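Local coordinates for VAO-type flavoprotein oxidase VAO615 (Myceliophthora thermophila, PDB 6F72) that binds one FAD bicovalently and probably acts as a secreted flavoprotein oxidase that reoxidises rapidly with molecular oxygen, its natural substrate still unidentified, at residues E78-S83 against C108-D113; G230-G235 against D249-W254; Y244-D249 against P467-G472. All coordinates share one frame; numbering follows the deposited sequence.

Interaction 1 (E78-S83 against C108-D113); sequences EELKSS and CVPFTD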
# COMPACT_ATOMS: atom_id res chain seq x y z
N GLU A 78 1.06 12.44 25.44
CA GLU A 78 0.13 11.38 25.83
C GLU A 78 -0.97 11.11 24.80
O GLU A 78 -1.37 9.95 24.61
CB GLU A 78 -0.50 11.65 27.21
CG GLU A 78 0.47 11.67 28.40
CD GLU A 78 1.27 10.38 28.59
OE1 GLU A 78 0.67 9.29 28.58
OE2 GLU A 78 2.51 10.47 28.74
N GLU A 79 -1.45 12.17 24.15
CA GLU A 79 -2.45 12.06 23.07
C GLU A 79 -1.90 11.34 21.83
O GLU A 79 -2.64 10.62 21.14
CB GLU A 79 -3.03 13.43 22.70
CG GLU A 79 -4.08 13.94 23.68
CD GLU A 79 -4.34 15.44 23.58
OE1 GLU A 79 -4.28 16.13 24.64
OE2 GLU A 79 -4.60 15.94 22.47
N LEU A 80 -0.62 11.54 21.55
CA LEU A 80 0.09 10.83 20.47
C LEU A 80 0.16 9.32 20.71
O LEU A 80 0.09 8.53 19.75
CB LEU A 80 1.51 11.38 20.31
CG LEU A 80 1.81 12.75 19.69
CD1 LEU A 80 3.32 12.84 19.53
CD2 LEU A 80 1.14 12.98 18.34
N LYS A 81 0.29 8.93 21.98
CA LYS A 81 0.49 7.53 22.38
C LYS A 81 -0.68 6.61 22.07
O LYS A 81 -0.48 5.53 21.49
CB LYS A 81 0.82 7.43 23.87
CG LYS A 81 2.21 7.92 24.22
CD LYS A 81 2.42 7.84 25.72
CE LYS A 81 3.72 8.51 26.11
NZ LYS A 81 4.24 7.92 27.37
N SER A 82 -1.89 7.02 22.44
CA SER A 82 -3.05 6.14 22.39
C SER A 82 -3.43 5.64 20.99
O SER A 82 -4.09 4.61 20.88
CB SER A 82 -4.25 6.80 23.07
OG SER A 82 -4.60 7.99 22.40
N SER A 83 -3.01 6.35 19.94
CA SER A 83 -3.32 5.96 18.55
C SER A 83 -2.10 5.83 17.63
O SER A 83 -2.26 5.77 16.40
CB SER A 83 -4.34 6.95 17.96
OG SER A 83 -5.54 6.94 18.70
N CYS A 108 12.79 9.35 17.19
CA CYS A 108 11.97 10.37 17.81
C CYS A 108 10.54 9.87 17.90
O CYS A 108 9.67 10.27 17.13
CB CYS A 108 12.03 11.70 17.04
SG CYS A 108 11.19 13.03 17.94
N VAL A 109 10.32 8.99 18.87
CA VAL A 109 9.04 8.31 19.05
C VAL A 109 8.47 8.64 20.43
O VAL A 109 9.22 9.10 21.30
CB VAL A 109 9.19 6.78 18.89
CG1 VAL A 109 9.50 6.42 17.43
CG2 VAL A 109 10.26 6.22 19.85
N PRO A 110 7.14 8.42 20.65
CA PRO A 110 6.52 8.79 21.94
C PRO A 110 6.82 7.87 23.14
O PRO A 110 6.45 8.20 24.27
CB PRO A 110 5.01 8.72 21.64
CG PRO A 110 4.91 8.76 20.14
CD PRO A 110 6.11 7.98 19.69
N PHE A 111 7.52 6.76 22.91
CA PHE A 111 7.63 5.70 23.91
C PHE A 111 9.02 5.55 24.53
O PHE A 111 9.23 4.69 25.37
CB PHE A 111 7.08 4.37 23.34
CG PHE A 111 5.65 4.46 22.89
CD1 PHE A 111 4.60 4.44 23.82
CD2 PHE A 111 5.34 4.61 21.53
CE1 PHE A 111 3.28 4.55 23.40
CE2 PHE A 111 4.01 4.71 21.11
CZ PHE A 111 2.98 4.67 22.05
N THR A 112 9.96 6.40 24.10
CA THR A 112 11.29 6.43 24.68
C THR A 112 11.42 7.49 25.76
O THR A 112 10.49 8.28 26.01
CB THR A 112 12.38 6.67 23.62
OG1 THR A 112 11.97 7.74 22.76
CG2 THR A 112 12.63 5.42 22.80
N ASP A 113 12.57 7.49 26.43
CA ASP A 113 12.90 8.47 27.44
C ASP A 113 12.83 9.89 26.88
O ASP A 113 13.39 10.15 25.81
CB ASP A 113 14.30 8.20 27.98
CG ASP A 113 14.51 8.87 29.31
OD1 ASP A 113 14.73 10.09 29.36
OD2 ASP A 113 14.43 8.16 30.32

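Interaction 2 (G230-G235 against D249-W254); sequences GYTQGG and DNVLEW. With FAD (flavin-adenine dinucleotide), chain E.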
# COMPACT_ATOMS: atom_id res chain seq x y z
N GLY A 230 1.60 5.10 -4.17
CA GLY A 230 2.16 3.76 -4.28
C GLY A 230 1.12 2.67 -4.43
O GLY A 230 1.43 1.60 -4.95
N TYR A 231 -0.10 2.96 -3.97
CA TYR A 231 -1.24 2.05 -4.11
C TYR A 231 -1.54 1.66 -5.58
O TYR A 231 -1.40 0.48 -5.95
CB TYR A 231 -2.48 2.64 -3.42
CG TYR A 231 -3.72 1.80 -3.65
CD1 TYR A 231 -3.96 0.64 -2.89
CD2 TYR A 231 -4.62 2.13 -4.69
CE1 TYR A 231 -5.08 -0.15 -3.14
CE2 TYR A 231 -5.74 1.36 -4.93
CZ TYR A 231 -5.96 0.22 -4.18
OH TYR A 231 -7.08 -0.54 -4.44
N THR A 232 -1.92 2.63 -6.41
CA THR A 232 -2.23 2.34 -7.81
C THR A 232 -0.94 2.05 -8.57
O THR A 232 -0.91 1.13 -9.37
CB THR A 232 -3.07 3.46 -8.50
OG1 THR A 232 -4.36 3.56 -7.88
CG2 THR A 232 -3.31 3.10 -9.93
N GLN A 233 0.11 2.80 -8.29
CA GLN A 233 1.38 2.62 -9.01
C GLN A 233 2.01 1.24 -8.82
O GLN A 233 2.66 0.72 -9.73
CB GLN A 233 2.37 3.72 -8.61
CG GLN A 233 2.03 5.08 -9.23
CD GLN A 233 2.88 6.22 -8.72
OE1 GLN A 233 4.11 6.21 -8.89
NE2 GLN A 233 2.24 7.25 -8.15
N GLY A 234 1.78 0.63 -7.65
CA GLY A 234 2.29 -0.71 -7.37
C GLY A 234 1.32 -1.85 -7.64
O GLY A 234 1.63 -3.02 -7.32
N GLY A 235 0.16 -1.55 -8.20
CA GLY A 235 -0.86 -2.57 -8.41
C GLY A 235 -2.18 -2.11 -7.86
O GLY A 235 -2.95 -1.43 -8.58
N ASP A 249 -5.35 -1.19 -13.52
CA ASP A 249 -6.20 -1.52 -14.67
C ASP A 249 -7.13 -0.37 -15.02
O ASP A 249 -7.52 -0.21 -16.19
CB ASP A 249 -7.08 -2.73 -14.37
CG ASP A 249 -6.32 -4.02 -14.36
OD1 ASP A 249 -5.18 -4.08 -14.88
OD2 ASP A 249 -6.88 -4.99 -13.82
N ASN A 250 -7.49 0.40 -13.99
CA ASN A 250 -8.45 1.48 -14.12
C ASN A 250 -7.82 2.83 -14.40
O ASN A 250 -8.54 3.82 -14.48
CB ASN A 250 -9.34 1.54 -12.88
CG ASN A 250 -10.32 0.40 -12.84
OD1 ASN A 250 -11.42 0.52 -13.34
ND2 ASN A 250 -9.91 -0.74 -12.26
N VAL A 251 -6.50 2.87 -14.56
CA VAL A 251 -5.81 4.12 -14.88
C VAL A 251 -5.98 4.48 -16.35
O VAL A 251 -5.78 3.65 -17.25
CB VAL A 251 -4.31 4.10 -14.51
CG1 VAL A 251 -3.70 5.48 -14.73
CG2 VAL A 251 -4.12 3.73 -13.06
N LEU A 252 -6.37 5.74 -16.57
CA LEU A 252 -6.47 6.27 -17.92
C LEU A 252 -5.25 7.12 -18.28
O LEU A 252 -4.71 7.00 -19.37
CB LEU A 252 -7.78 7.06 -18.10
CG LEU A 252 -9.09 6.35 -17.77
CD1 LEU A 252 -10.22 7.36 -17.73
CD2 LEU A 252 -9.40 5.25 -18.79
N GLU A 253 -4.84 7.98 -17.34
CA GLU A 253 -3.77 8.95 -17.55
C GLU A 253 -2.99 9.13 -16.28
O GLU A 253 -3.56 9.01 -15.21
CB GLU A 253 -4.35 10.31 -17.93
CG GLU A 253 -5.02 10.30 -19.29
CD GLU A 253 -5.57 11.65 -19.70
OE1 GLU A 253 -4.87 12.67 -19.50
OE2 GLU A 253 -6.69 11.68 -20.24
N TRP A 254 -1.69 9.39 -16.43
CA TRP A 254 -0.81 9.85 -15.36
C TRP A 254 -0.29 11.21 -15.78
O TRP A 254 0.22 11.36 -16.89
CB TRP A 254 0.41 8.94 -15.18
CG TRP A 254 0.11 7.55 -14.69
CD1 TRP A 254 0.13 6.39 -15.42
CD2 TRP A 254 -0.25 7.18 -13.35
NE1 TRP A 254 -0.19 5.31 -14.62
CE2 TRP A 254 -0.43 5.77 -13.34
CE3 TRP A 254 -0.44 7.91 -12.15
CZ2 TRP A 254 -0.80 5.08 -12.19
CZ3 TRP A 254 -0.82 7.21 -11.01
CH2 TRP A 254 -0.98 5.81 -11.03
PA FAD E . 3.58 6.36 0.54
O1A FAD E . 4.44 5.66 1.56
O2A FAD E . 3.46 7.85 0.69
O5B FAD E . 4.12 5.99 -0.92
C5B FAD E . 4.52 4.66 -1.27
C4B FAD E . 5.53 4.66 -2.41
O4B FAD E . 4.98 5.34 -3.54
C3B FAD E . 6.84 5.36 -2.10
O3B FAD E . 7.87 4.63 -2.78
C2B FAD E . 6.70 6.74 -2.71
O2B FAD E . 7.97 7.27 -3.12
C1B FAD E . 5.80 6.47 -3.90
N9A FAD E . 4.89 7.59 -4.25
C8A FAD E . 3.75 7.91 -3.60
N7A FAD E . 3.13 8.96 -4.21
C5A FAD E . 3.88 9.31 -5.26
C6A FAD E . 3.80 10.33 -6.33
N6A FAD E . 2.76 11.20 -6.34
N1A FAD E . 4.78 10.37 -7.25
C2A FAD E . 5.82 9.51 -7.24
N3A FAD E . 5.96 8.54 -6.30
C4A FAD E . 5.03 8.39 -5.31
N1 FAD E . -2.65 -2.11 -0.47
C2 FAD E . -3.59 -2.80 -1.16
O2 FAD E . -3.32 -3.17 -2.33
N3 FAD E . -4.79 -3.11 -0.63
C4 FAD E . -5.16 -2.76 0.62
O4 FAD E . -6.28 -3.07 1.07
C4X FAD E . -4.19 -1.99 1.43
N5 FAD E . -4.49 -1.60 2.69
C5X FAD E . -3.59 -0.89 3.44
C6 FAD E . -3.92 -0.48 4.75
C7 FAD E . -2.98 0.25 5.50
C7M FAD E . -3.35 0.67 6.91
C8 FAD E . -1.64 0.61 4.91
C8M FAD E . -0.60 1.47 5.60
C9 FAD E . -1.34 0.19 3.61
C9A FAD E . -2.26 -0.54 2.86
N10 FAD E . -1.94 -0.93 1.53
C10 FAD E . -2.89 -1.68 0.80
C1' FAD E . -0.62 -0.64 0.98
C2' FAD E . -0.49 0.45 -0.04
O2' FAD E . -1.03 -0.04 -1.27
C3' FAD E . 1.01 0.71 -0.17
O3' FAD E . 1.61 0.87 1.13
C4' FAD E . 1.29 1.92 -1.04
O4' FAD E . 2.69 1.99 -1.33
C5' FAD E . 0.78 3.21 -0.39
O5' FAD E . 1.14 4.35 -1.16
P FAD E . 0.98 5.82 -0.51
O1P FAD E . -0.38 5.93 0.10
O2P FAD E . 1.46 6.77 -1.58
O3P FAD E . 2.09 5.77 0.66

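Interaction 3 (Y244-D249 against P467-G472); sequences YGVAAD and PAWRTG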
# COMPACT_ATOMS: atom_id res chain seq x y z
N TYR A 244 -14.02 -5.00 -11.16
CA TYR A 244 -13.36 -4.00 -12.03
C TYR A 244 -11.84 -4.08 -12.22
O TYR A 244 -11.24 -3.14 -12.77
CB TYR A 244 -13.72 -2.59 -11.58
CG TYR A 244 -15.19 -2.35 -11.27
CD1 TYR A 244 -16.18 -2.41 -12.27
CD2 TYR A 244 -15.57 -2.04 -9.97
CE1 TYR A 244 -17.51 -2.17 -11.96
CE2 TYR A 244 -16.90 -1.79 -9.65
CZ TYR A 244 -17.86 -1.85 -10.63
OH TYR A 244 -19.15 -1.60 -10.25
N GLY A 245 -11.23 -5.17 -11.79
CA GLY A 245 -9.78 -5.32 -11.92
C GLY A 245 -9.03 -4.61 -10.81
O GLY A 245 -9.64 -4.04 -9.90
N VAL A 246 -7.70 -4.65 -10.88
CA VAL A 246 -6.86 -3.96 -9.90
C VAL A 246 -6.88 -2.46 -10.18
O VAL A 246 -7.26 -2.07 -11.26
CB VAL A 246 -5.40 -4.50 -9.84
CG1 VAL A 246 -5.40 -5.98 -9.56
CG2 VAL A 246 -4.63 -4.19 -11.11
N ALA A 247 -6.47 -1.66 -9.21
CA ALA A 247 -6.37 -0.20 -9.35
C ALA A 247 -5.70 0.24 -10.67
O ALA A 247 -6.27 1.03 -11.42
CB ALA A 247 -5.64 0.38 -8.14
N ALA A 248 -4.52 -0.33 -10.96
CA ALA A 248 -3.72 0.02 -12.12
C ALA A 248 -4.42 -0.23 -13.49
O ALA A 248 -4.11 0.46 -14.48
CB ALA A 248 -2.38 -0.66 -12.05
N ASP A 249 -5.35 -1.19 -13.52
CA ASP A 249 -6.20 -1.52 -14.67
C ASP A 249 -7.13 -0.37 -15.02
O ASP A 249 -7.52 -0.21 -16.19
CB ASP A 249 -7.08 -2.73 -14.37
CG ASP A 249 -6.32 -4.02 -14.36
OD1 ASP A 249 -5.18 -4.08 -14.88
OD2 ASP A 249 -6.88 -4.99 -13.82
N PRO A 467 1.97 -10.78 -13.89
CA PRO A 467 1.03 -11.80 -14.39
C PRO A 467 0.39 -12.71 -13.32
O PRO A 467 -0.73 -13.18 -13.53
CB PRO A 467 1.87 -12.61 -15.38
CG PRO A 467 3.28 -12.32 -15.01
CD PRO A 467 3.28 -10.90 -14.55
N ALA A 468 1.05 -12.90 -12.18
CA ALA A 468 0.49 -13.66 -11.06
C ALA A 468 -0.87 -13.10 -10.61
O ALA A 468 -1.74 -13.85 -10.19
CB ALA A 468 1.45 -13.72 -9.88
N TRP A 469 -1.05 -11.79 -10.75
CA TRP A 469 -2.37 -11.19 -10.53
C TRP A 469 -3.47 -11.86 -11.36
O TRP A 469 -4.57 -12.09 -10.85
CB TRP A 469 -2.34 -9.70 -10.80
CG TRP A 469 -1.71 -8.86 -9.72
CD1 TRP A 469 -0.48 -8.26 -9.76
CD2 TRP A 469 -2.28 -8.51 -8.45
NE1 TRP A 469 -0.26 -7.54 -8.60
CE2 TRP A 469 -1.35 -7.68 -7.78
CE3 TRP A 469 -3.50 -8.82 -7.81
CZ2 TRP A 469 -1.58 -7.16 -6.49
CZ3 TRP A 469 -3.74 -8.29 -6.53
CH2 TRP A 469 -2.78 -7.47 -5.88
N ARG A 470 -3.20 -12.18 -12.63
CA ARG A 470 -4.23 -12.78 -13.50
C ARG A 470 -4.59 -14.22 -13.13
O ARG A 470 -5.76 -14.63 -13.21
CB ARG A 470 -3.85 -12.68 -14.99
CG ARG A 470 -3.35 -11.31 -15.45
CD ARG A 470 -4.39 -10.22 -15.26
NE ARG A 470 -3.86 -8.91 -15.62
CZ ARG A 470 -4.40 -7.74 -15.27
NH1 ARG A 470 -5.51 -7.70 -14.54
NH2 ARG A 470 -3.83 -6.62 -15.67
N THR A 471 -3.59 -14.99 -12.72
CA THR A 471 -3.82 -16.37 -12.27
C THR A 471 -4.14 -16.45 -10.76
O THR A 471 -4.71 -17.44 -10.29
CB THR A 471 -2.64 -17.30 -12.63
OG1 THR A 471 -1.43 -16.73 -12.12
CG2 THR A 471 -2.51 -17.47 -14.15
N GLY A 472 -3.80 -15.39 -10.02
CA GLY A 472 -4.04 -15.32 -8.57
C GLY A 472 -5.49 -15.31 -8.17
O GLY A 472 -6.35 -14.81 -8.91

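Interaction 1 (E78-S83 against C108-D113)
Lys81 meets Pro110 and Phe111 because its CG stands anti to its own carbonyl carbon (chi1 -72°) and the chain then runs extended, laying its methylenes alongside the 108-113 loop. Phe111 has the same kind of first torsion (chi1 -58°), which carries its ring back toward helix 74-81. Lys81 and Phe111 thus lie alongside one another with opposite headings, and Lys81 CG touches Phe111 CE1 at 3.6 Å. Lys81 CG is also 3.9 Å from Pro110 CB. That proline carbon itself sits over one face of the Phe111 ring, offset toward the rim. The carbonyl Lys81 O lies at the edge of the same ring, in its plane, 3.6 Å from Phe111 CZ. Farther out, Lys81 CE comes to 3.3 Å from Pro110 O. Leu80 adds a looser apolar touch, its CB 4.3 Å from Pro110 CG. Trimming Lys81 to an alanine would probably uncover the Pro110 and Phe111 carbons that the methylenes now shield and leave Glu78 without its positive mate. The loop itself is tied down by the Cys108-Cys118 disulfide, and the Phe111 ring also meets Trp484. Chemically, the lysine divides its work: aliphatic carbons make the contact between helix and loop, whereas the ammonium group at the end of the extended chain is met by Glu78, whose bent side chain brings OE2 to 3.4 Å from Lys81 NZ in a weak salt bridge.

Interaction 2 (G230-G235 against D249-W254)
The FAD-binding PCMH-type domain here sets the helix that carries FAD-contacting residues, 227-233, against strand 251-257: Thr232 and Gln233 meet Val251 and Trp254 on the strand, and Gly230 meets the FAD pyrophosphate. Gly230 N donates to FAD O2P at 3.1 Å with an N-H...O angle of 161°. A side chain on this glycine would run into FAD O4', which is evidence of how closely the helix approaches the ribityl chain. Tyr231 lies against that chain, its CD1 3.4 Å from FAD O2', which lies near the plane of the tyrosine ring at its edge.

Toward the strand the contact is made by carbon. Thr232 CG2, anti to the backbone N because chi1 is -64°, presses on Val251 CG2 at 3.3 Å, tighter than an ordinary van der Waals approach, and lies 3.7 Å from Trp254 CH2. The same torsion leaves Thr232 OG1 beside its backbone N, bonded to Ile227 O. Gln233 brings CG to 3.6 Å from Trp254 CH2, with its amide turned 69° from the indole plane; the amide NE2 is spent on Val228 O and packs 3.9 Å from FAD C6A of the adenine. Within the strand, Val251 CG1 sits above the rim of one indole face, 3.4 Å from the Trp254 ring plane.

Trp254 NE1 bonds to Ser279 OG, and its side chain touches Leu278 of helix 272-278 and Val289 and Met292 of strand 288-298, the antiparallel neighbour with which Leu252 and Glu253 form a classic beta bulge opposite Thr293.

Interaction 3 (Y244-D249 against P467-G472)
Arg470 of the short helix 468-471 grips Asp249, in the 3-10 turn of the FAD-binding PCMH-type fold, through an end-on bidentate salt bridge. From CB, the arginine CG stands anti to the carbonyl carbon, beside the backbone N; the chain bends at chi2 and is extended at chi3, and the side chain touches His460 and Leu465. CB, CG, CD and NE only span the distance: contact with 244-249 begins at Arg470 CZ, 3.8 Å from Asp249 OD1. The two terminal nitrogens divide the carboxylate between them. Arg470 NH2 donates to Asp249 OD1 at 3.0 Å. Arg470 NH1 donates to Asp249 OD2 at 3.1 Å. Both bonds are nearly straight, and each oxygen uses its syn lone pair. The carboxylate and guanidinium planes are only 16° apart, and this nearly coplanar, two-point pairing fixes the rotation of both groups. Arg470 NH1 also donates to Val455 O; on the acid side Asn463 ND2 donates to Asp249 OD1, a further donor that would be expected to support the buried negative charge.

Alongside, Val246 CG1 rests over one face of Trp469, 3.8 Å from Trp469 CE3, in a CH-pi contact with the six-membered ring. That indole, about 6 Å from the FAD, also meets Tyr516 edge-to-face. Asp249 OD2 takes a second donor from its own turn: Val246 N, 3.1 Å away, approaches from above the carboxylate plane, 49° out of it.

How the interactions relate
Interactions 2 and 3 form one continuous region beside the FAD, with centres 11 Å apart. They share Asp249, and their segments alternate along the chain: 230-235, 244-249 leading directly into 249-254, then 467-472. Two probable hydrogen bonds join them, Asn250 ND2 to Tyr244 O at 2.8 Å and Ala248 N to Gly235 O at 3.1 Å, while Ala247 CB packs 3.4 Å from Tyr231 CE2. Thus helix 227-233, which touches the cofactor, is linked through residues 244-249 to the helix bearing Trp469. Interaction 1 lies on the opposite side of the chain's centre, its nearest atoms about 20 Å from interaction 2 and about 25 Å from interaction 3.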